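Local coordinates for oxidoreductase (Listeria innocua, PDB 3E18), which binds NAD and is probably a dehydrogenase of the GFO/IDH/MocA family, although its substrate is not known, at residues R125-I134 and I249-G257. Sequence-based numbering, arbitrary orientation.
Sequences RRWDEDFLII and IIHDWDLSG
L255 reaches from the hairpin loop onto the first turn of helix 129-140, its branched end lodged among E129, D130 and I133. Its CD1 lies 3.8 Å from D130 CB, while CD2 rests against the carboxylate end of E129, 3.5 Å from CD, and touches the chain above it less closely; an exposed glutamate can do this with its charge toward solvent. On the next turn I133 CD1 packs against L255 CG. Deeper in, I250 has CG1 anti to its carbonyl carbon (chi1 -53°), and with the chain extended beyond it CD1 comes within 3.7 Å of I134 CD1 and also sits on D130 O; beta-branched isoleucines suit this buried apolar seam. At the other end, W253 presents the rim of its indole to D130, OD1 lying 3.8 Å from CZ3 near the ring plane, with carboxylate and ring planes 85° apart. Such an edge, with its slightly positive hydrogens, tolerates an anionic neighbour. D130 is itself buried, its OD2 held by a salt bridge to R238 and a hydrogen bond from W239. The R125-D128 salt bridge lies obliquely against the same indole, R125 NH1 4.2 Å from W253 CH2; R125 also lies near the bound NAD. Helix 129-140 thus packs on the end of strand 246-250 and the loop to strand 257-262, in the large mixed sheet, with helix 173-188 against R125 and F131.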
ATOM      1  N   ARG A 125      -9.479  -8.323 -20.245  1.00 28.40           N
ATOM      2  CA  ARG A 125      -8.755  -8.816 -19.058  1.00 23.97           C
ATOM      3  C   ARG A 125      -9.656  -9.333 -17.939  1.00 25.58           C
ATOM      4  O   ARG A 125      -9.172  -9.841 -16.921  1.00 26.72           O
ATOM      5  CB  ARG A 125      -7.693  -7.814 -18.595  1.00 27.02           C
ATOM      6  CG  ARG A 125      -6.568  -7.699 -19.638  1.00 28.69           C
ATOM      7  CD  ARG A 125      -5.281  -7.172 -19.055  1.00 29.08           C
ATOM      8  NE  ARG A 125      -4.189  -7.211 -20.025  1.00 30.65           N
ATOM      9  CZ  ARG A 125      -3.274  -8.178 -20.126  1.00 34.35           C
ATOM     10  NH1 ARG A 125      -3.282  -9.231 -19.312  1.00 32.92           N
ATOM     11  NH2 ARG A 125      -2.326  -8.073 -21.043  1.00 34.56           N
ATOM     12  N   ARG A 126     -10.970  -9.242 -18.140  1.00 26.59           N
ATOM     13  CA  ARG A 126     -11.920  -9.936 -17.274  1.00 24.24           C
ATOM     14  C   ARG A 126     -11.781 -11.452 -17.413  1.00 27.74           C
ATOM     15  O   ARG A 126     -12.165 -12.190 -16.520  1.00 27.36           O
ATOM     16  CB  ARG A 126     -13.346  -9.543 -17.607  1.00 29.50           C
ATOM     17  CG  ARG A 126     -13.698  -8.142 -17.250  1.00 32.60           C
ATOM     18  CD  ARG A 126     -15.178  -7.940 -17.438  1.00 17.05           C
ATOM     19  NE  ARG A 126     -15.531  -6.536 -17.332  1.00 26.46           N
ATOM     20  CZ  ARG A 126     -16.779  -6.105 -17.174  1.00 28.09           C
ATOM     21  NH1 ARG A 126     -17.765  -6.976 -17.153  1.00 26.31           N
ATOM     22  NH2 ARG A 126     -17.045  -4.807 -17.095  1.00 25.69           N
ATOM     23  N   TRP A 127     -11.194 -11.897 -18.523  1.00 26.02           N
ATOM     24  CA  TRP A 127     -10.947 -13.316 -18.778  1.00 29.47           C
ATOM     25  C   TRP A 127      -9.543 -13.773 -18.329  1.00 32.42           C
ATOM     26  O   TRP A 127      -9.192 -14.940 -18.490  1.00 29.41           O
ATOM     27  CB  TRP A 127     -11.170 -13.626 -20.270  1.00 25.60           C
ATOM     28  CG  TRP A 127     -12.634 -13.732 -20.689  1.00 30.10           C
ATOM     29  CD1 TRP A 127     -13.356 -14.883 -20.855  1.00 31.41           C
ATOM     30  CD2 TRP A 127     -13.536 -12.651 -20.990  1.00 30.12           C
ATOM     31  NE1 TRP A 127     -14.644 -14.593 -21.247  1.00 28.49           N
ATOM     32  CE2 TRP A 127     -14.783 -13.233 -21.344  1.00 31.84           C
ATOM     33  CE3 TRP A 127     -13.410 -11.250 -21.010  1.00 29.20           C
ATOM     34  CZ2 TRP A 127     -15.905 -12.462 -21.696  1.00 29.38           C
ATOM     35  CZ3 TRP A 127     -14.538 -10.474 -21.369  1.00 28.50           C
ATOM     36  CH2 TRP A 127     -15.766 -11.090 -21.709  1.00 28.14           C
ATOM     37  N   ASP A 128      -8.751 -12.859 -17.772  1.00 28.43           N
ATOM     38  CA  ASP A 128      -7.397 -13.181 -17.296  1.00 28.97           C
ATOM     39  C   ASP A 128      -7.445 -14.265 -16.216  1.00 28.55           C
ATOM     40  O   ASP A 128      -8.251 -14.191 -15.289  1.00 23.96           O
ATOM     41  CB  ASP A 128      -6.690 -11.931 -16.765  1.00 29.71           C
ATOM     42  CG  ASP A 128      -5.929 -11.164 -17.841  1.00 35.49           C
ATOM     43  OD1 ASP A 128      -6.024 -11.513 -19.041  1.00 31.60           O
ATOM     44  OD2 ASP A 128      -5.218 -10.195 -17.477  1.00 32.37           O
ATOM     45  N   GLU A 129      -6.608 -15.285 -16.367  1.00 23.96           N
ATOM     46  CA  GLU A 129      -6.607 -16.454 -15.476  1.00 30.27           C
ATOM     47  C   GLU A 129      -6.307 -16.110 -14.003  1.00 25.17           C
ATOM     48  O   GLU A 129      -7.001 -16.569 -13.088  1.00 28.85           O
ATOM     49  CB  GLU A 129      -5.598 -17.491 -15.995  1.00 30.72           C
ATOM     50  CG  GLU A 129      -5.916 -18.909 -15.561  1.00 38.68           C
ATOM     51  CD  GLU A 129      -5.049 -19.973 -16.237  1.00 43.40           C
ATOM     52  OE1 GLU A 129      -4.428 -19.698 -17.295  1.00 50.81           O
ATOM     53  OE2 GLU A 129      -4.990 -21.096 -15.687  1.00 52.38           O
ATOM     54  N   ASP A 130      -5.301 -15.264 -13.789  1.00 26.69           N
ATOM     55  CA  ASP A 130      -4.988 -14.760 -12.444  1.00 25.60           C
ATOM     56  C   ASP A 130      -6.193 -14.078 -11.785  1.00 23.89           C
ATOM     57  O   ASP A 130      -6.466 -14.303 -10.608  1.00 27.80           O
ATOM     58  CB  ASP A 130      -3.813 -13.796 -12.489  1.00 24.91           C
ATOM     59  CG  ASP A 130      -4.070 -12.600 -13.380  1.00 27.89           C
ATOM     60  OD1 ASP A 130      -4.304 -12.783 -14.596  1.00 30.86           O
ATOM     61  OD2 ASP A 130      -4.010 -11.476 -12.867  1.00 26.50           O
ATOM     62  N   PHE A 131      -6.910 -13.263 -12.552  1.00 25.84           N
ATOM     63  CA  PHE A 131      -8.091 -12.577 -12.031  1.00 20.01           C
ATOM     64  C   PHE A 131      -9.216 -13.565 -11.720  1.00 24.43           C
ATOM     65  O   PHE A 131      -9.932 -13.412 -10.730  1.00 28.11           O
ATOM     66  CB  PHE A 131      -8.569 -11.482 -13.016  1.00 21.24           C
ATOM     67  CG  PHE A 131      -9.950 -10.974 -12.710  1.00 26.47           C
ATOM     68  CD1 PHE A 131     -10.188 -10.263 -11.533  1.00 24.26           C
ATOM     69  CD2 PHE A 131     -11.007 -11.230 -13.570  1.00 21.61           C
ATOM     70  CE1 PHE A 131     -11.484  -9.813 -11.201  1.00 26.03           C
ATOM     71  CE2 PHE A 131     -12.322 -10.774 -13.248  1.00 24.27           C
ATOM     72  CZ  PHE A 131     -12.542 -10.066 -12.066  1.00 25.97           C
ATOM     73  N   LEU A 132      -9.379 -14.577 -12.573  1.00 25.98           N
ATOM     74  CA  LEU A 132     -10.426 -15.574 -12.369  1.00 26.78           C
ATOM     75  C   LEU A 132     -10.163 -16.486 -11.156  1.00 29.29           C
ATOM     76  O   LEU A 132     -11.116 -16.944 -10.506  1.00 27.19           O
ATOM     77  CB  LEU A 132     -10.693 -16.373 -13.651  1.00 26.46           C
ATOM     78  CG  LEU A 132     -11.330 -15.559 -14.800  1.00 29.72           C
ATOM     79  CD1 LEU A 132     -11.492 -16.408 -16.056  1.00 27.05           C
ATOM     80  CD2 LEU A 132     -12.670 -14.930 -14.403  1.00 25.03           C
ATOM     81  N   ILE A 133      -8.886 -16.698 -10.833  1.00 26.36           N
ATOM     82  CA  ILE A 133      -8.494 -17.310  -9.535  1.00 24.14           C
ATOM     83  C   ILE A 133      -8.999 -16.472  -8.351  1.00 26.05           C
ATOM     84  O   ILE A 133      -9.610 -17.015  -7.433  1.00 28.32           O
ATOM     85  CB  ILE A 133      -6.974 -17.554  -9.446  1.00 24.90           C
ATOM     86  CG1 ILE A 133      -6.558 -18.634 -10.447  1.00 28.65           C
ATOM     87  CG2 ILE A 133      -6.547 -17.980  -8.035  1.00 27.01           C
ATOM     88  CD1 ILE A 133      -5.065 -18.738 -10.653  1.00 30.45           C
ATOM     89  N   ILE A 134      -8.784 -15.153  -8.393  1.00 26.13           N
ATOM     90  CA  ILE A 134      -9.289 -14.255  -7.340  1.00 23.39           C
ATOM     91  C   ILE A 134     -10.825 -14.267  -7.268  1.00 21.47           C
ATOM     92  O   ILE A 134     -11.423 -14.245  -6.173  1.00 26.13           O
ATOM     93  CB  ILE A 134      -8.760 -12.786  -7.538  1.00 24.93           C
ATOM     94  CG1 ILE A 134      -7.218 -12.769  -7.624  1.00 18.42           C
ATOM     95  CG2 ILE A 134      -9.211 -11.875  -6.419  1.00 25.70           C
ATOM     96  CD1 ILE A 134      -6.507 -13.247  -6.349  1.00 23.93           C
ATOM     97  N   ILE A 249      -1.910 -14.893  -2.246  1.00 25.79           N
ATOM     98  CA  ILE A 249      -0.951 -14.142  -3.012  1.00 23.73           C
ATOM     99  C   ILE A 249      -0.835 -14.830  -4.374  1.00 28.03           C
ATOM    100  O   ILE A 249      -0.850 -16.074  -4.454  1.00 22.20           O
ATOM    101  CB  ILE A 249       0.431 -14.042  -2.259  1.00 28.82           C
ATOM    102  CG1 ILE A 249       1.387 -13.045  -2.936  1.00 22.56           C
ATOM    103  CG2 ILE A 249       1.100 -15.422  -2.112  1.00 26.32           C
ATOM    104  CD1 ILE A 249       2.574 -12.651  -2.062  1.00 26.11           C
ATOM    105  N   ILE A 250      -0.819 -14.022  -5.435  1.00 22.71           N
ATOM    106  CA  ILE A 250      -0.446 -14.483  -6.764  1.00 27.85           C
ATOM    107  C   ILE A 250       0.758 -13.633  -7.157  1.00 25.89           C
ATOM    108  O   ILE A 250       0.658 -12.423  -7.305  1.00 27.94           O
ATOM    109  CB  ILE A 250      -1.596 -14.373  -7.806  1.00 26.13           C
ATOM    110  CG1 ILE A 250      -2.860 -15.068  -7.310  1.00 23.51           C
ATOM    111  CG2 ILE A 250      -1.176 -14.994  -9.125  1.00 24.50           C
ATOM    112  CD1 ILE A 250      -4.010 -15.065  -8.296  1.00 23.39           C
ATOM    113  N   HIS A 251       1.914 -14.259  -7.281  1.00 32.16           N
ATOM    114  CA  HIS A 251       3.145 -13.507  -7.509  1.00 30.96           C
ATOM    115  C   HIS A 251       3.199 -12.808  -8.853  1.00 34.04           C
ATOM    116  O   HIS A 251       3.534 -11.621  -8.937  1.00 34.90           O
ATOM    117  CB  HIS A 251       4.353 -14.426  -7.365  1.00 30.79           C
ATOM    118  CG  HIS A 251       4.536 -14.953  -5.983  1.00 26.39           C
ATOM    119  ND1 HIS A 251       5.029 -14.183  -4.952  1.00 35.21           N
ATOM    120  CD2 HIS A 251       4.293 -16.177  -5.458  1.00 33.49           C
ATOM    121  CE1 HIS A 251       5.079 -14.910  -3.849  1.00 33.20           C
ATOM    122  NE2 HIS A 251       4.635 -16.123  -4.129  1.00 32.13           N
ATOM    123  N   ASP A 252       2.847 -13.544  -9.898  1.00 35.42           N
ATOM    124  CA  ASP A 252       3.208 -13.177 -11.254  1.00 34.46           C
ATOM    125  C   ASP A 252       2.200 -13.784 -12.245  1.00 32.86           C
ATOM    126  O   ASP A 252       1.280 -14.513 -11.844  1.00 35.75           O
ATOM    127  CB  ASP A 252       4.635 -13.698 -11.514  1.00 41.68           C
ATOM    128  CG  ASP A 252       5.233 -13.184 -12.802  1.00 55.55           C
ATOM    129  OD1 ASP A 252       5.627 -14.031 -13.647  1.00 63.93           O
ATOM    130  OD2 ASP A 252       5.301 -11.947 -12.978  1.00 61.50           O
ATOM    131  N   TRP A 253       2.376 -13.473 -13.529  1.00 34.58           N
ATOM    132  CA  TRP A 253       1.573 -14.018 -14.629  1.00 37.09           C
ATOM    133  C   TRP A 253       1.667 -15.545 -14.772  1.00 37.21           C
ATOM    134  O   TRP A 253       0.782 -16.164 -15.359  1.00 38.75           O
ATOM    135  CB  TRP A 253       1.957 -13.365 -15.966  1.00 34.81           C
ATOM    136  CG  TRP A 253       1.859 -11.864 -15.982  1.00 32.30           C
ATOM    137  CD1 TRP A 253       2.893 -10.974 -16.118  1.00 36.60           C
ATOM    138  CD2 TRP A 253       0.666 -11.077 -15.858  1.00 31.28           C
ATOM    139  NE1 TRP A 253       2.413  -9.683 -16.080  1.00 37.84           N
ATOM    140  CE2 TRP A 253       1.051  -9.719 -15.929  1.00 27.31           C
ATOM    141  CE3 TRP A 253      -0.691 -11.390 -15.692  1.00 29.69           C
ATOM    142  CZ2 TRP A 253       0.131  -8.677 -15.836  1.00 34.70           C
ATOM    143  CZ3 TRP A 253      -1.606 -10.351 -15.611  1.00 28.96           C
ATOM    144  CH2 TRP A 253      -1.192  -9.012 -15.679  1.00 26.20           C
ATOM    145  N   ASP A 254       2.733 -16.143 -14.239  1.00 36.53           N
ATOM    146  CA  ASP A 254       2.870 -17.601 -14.232  1.00 36.60           C
ATOM    147  C   ASP A 254       1.932 -18.308 -13.231  1.00 39.52           C
ATOM    148  O   ASP A 254       1.889 -19.534 -13.181  1.00 36.96           O
ATOM    149  CB  ASP A 254       4.344 -18.006 -14.039  1.00 45.72           C
ATOM    150  CG  ASP A 254       4.903 -17.629 -12.660  1.00 54.07           C
ATOM    151  OD1 ASP A 254       4.207 -16.969 -11.849  1.00 54.35           O
ATOM    152  OD2 ASP A 254       6.067 -18.009 -12.386  1.00 57.84           O
ATOM    153  N   LEU A 255       1.212 -17.520 -12.426  1.00 31.66           N
ATOM    154  CA  LEU A 255       0.176 -18.023 -11.490  1.00 32.52           C
ATOM    155  C   LEU A 255       0.736 -18.741 -10.249  1.00 29.01           C
ATOM    156  O   LEU A 255       0.006 -19.468  -9.570  1.00 35.18           O
ATOM    157  CB  LEU A 255      -0.854 -18.912 -12.206  1.00 34.35           C
ATOM    158  CG  LEU A 255      -2.034 -18.351 -13.011  1.00 40.33           C
ATOM    159  CD1 LEU A 255      -1.871 -16.910 -13.511  1.00 41.82           C
ATOM    160  CD2 LEU A 255      -2.360 -19.286 -14.141  1.00 38.66           C
ATOM    161  N   SER A 256       2.021 -18.541  -9.959  1.00 30.14           N
ATOM    162  CA  SER A 256       2.601 -19.040  -8.716  1.00 30.84           C
ATOM    163  C   SER A 256       2.056 -18.256  -7.526  1.00 32.63           C
ATOM    164  O   SER A 256       1.743 -17.073  -7.642  1.00 32.09           O
ATOM    165  CB  SER A 256       4.127 -18.944  -8.731  1.00 33.59           C
ATOM    166  OG  SER A 256       4.548 -17.596  -8.779  1.00 39.61           O
ATOM    167  N   GLY A 257       1.949 -18.927  -6.391  1.00 30.09           N
ATOM    168  CA  GLY A 257       1.439 -18.317  -5.172  1.00 31.60           C
ATOM    169  C   GLY A 257       0.779 -19.341  -4.287  1.00 33.16           C
ATOM    170  O   GLY A 257       0.883 -20.550  -4.524  1.00 31.48           O
TER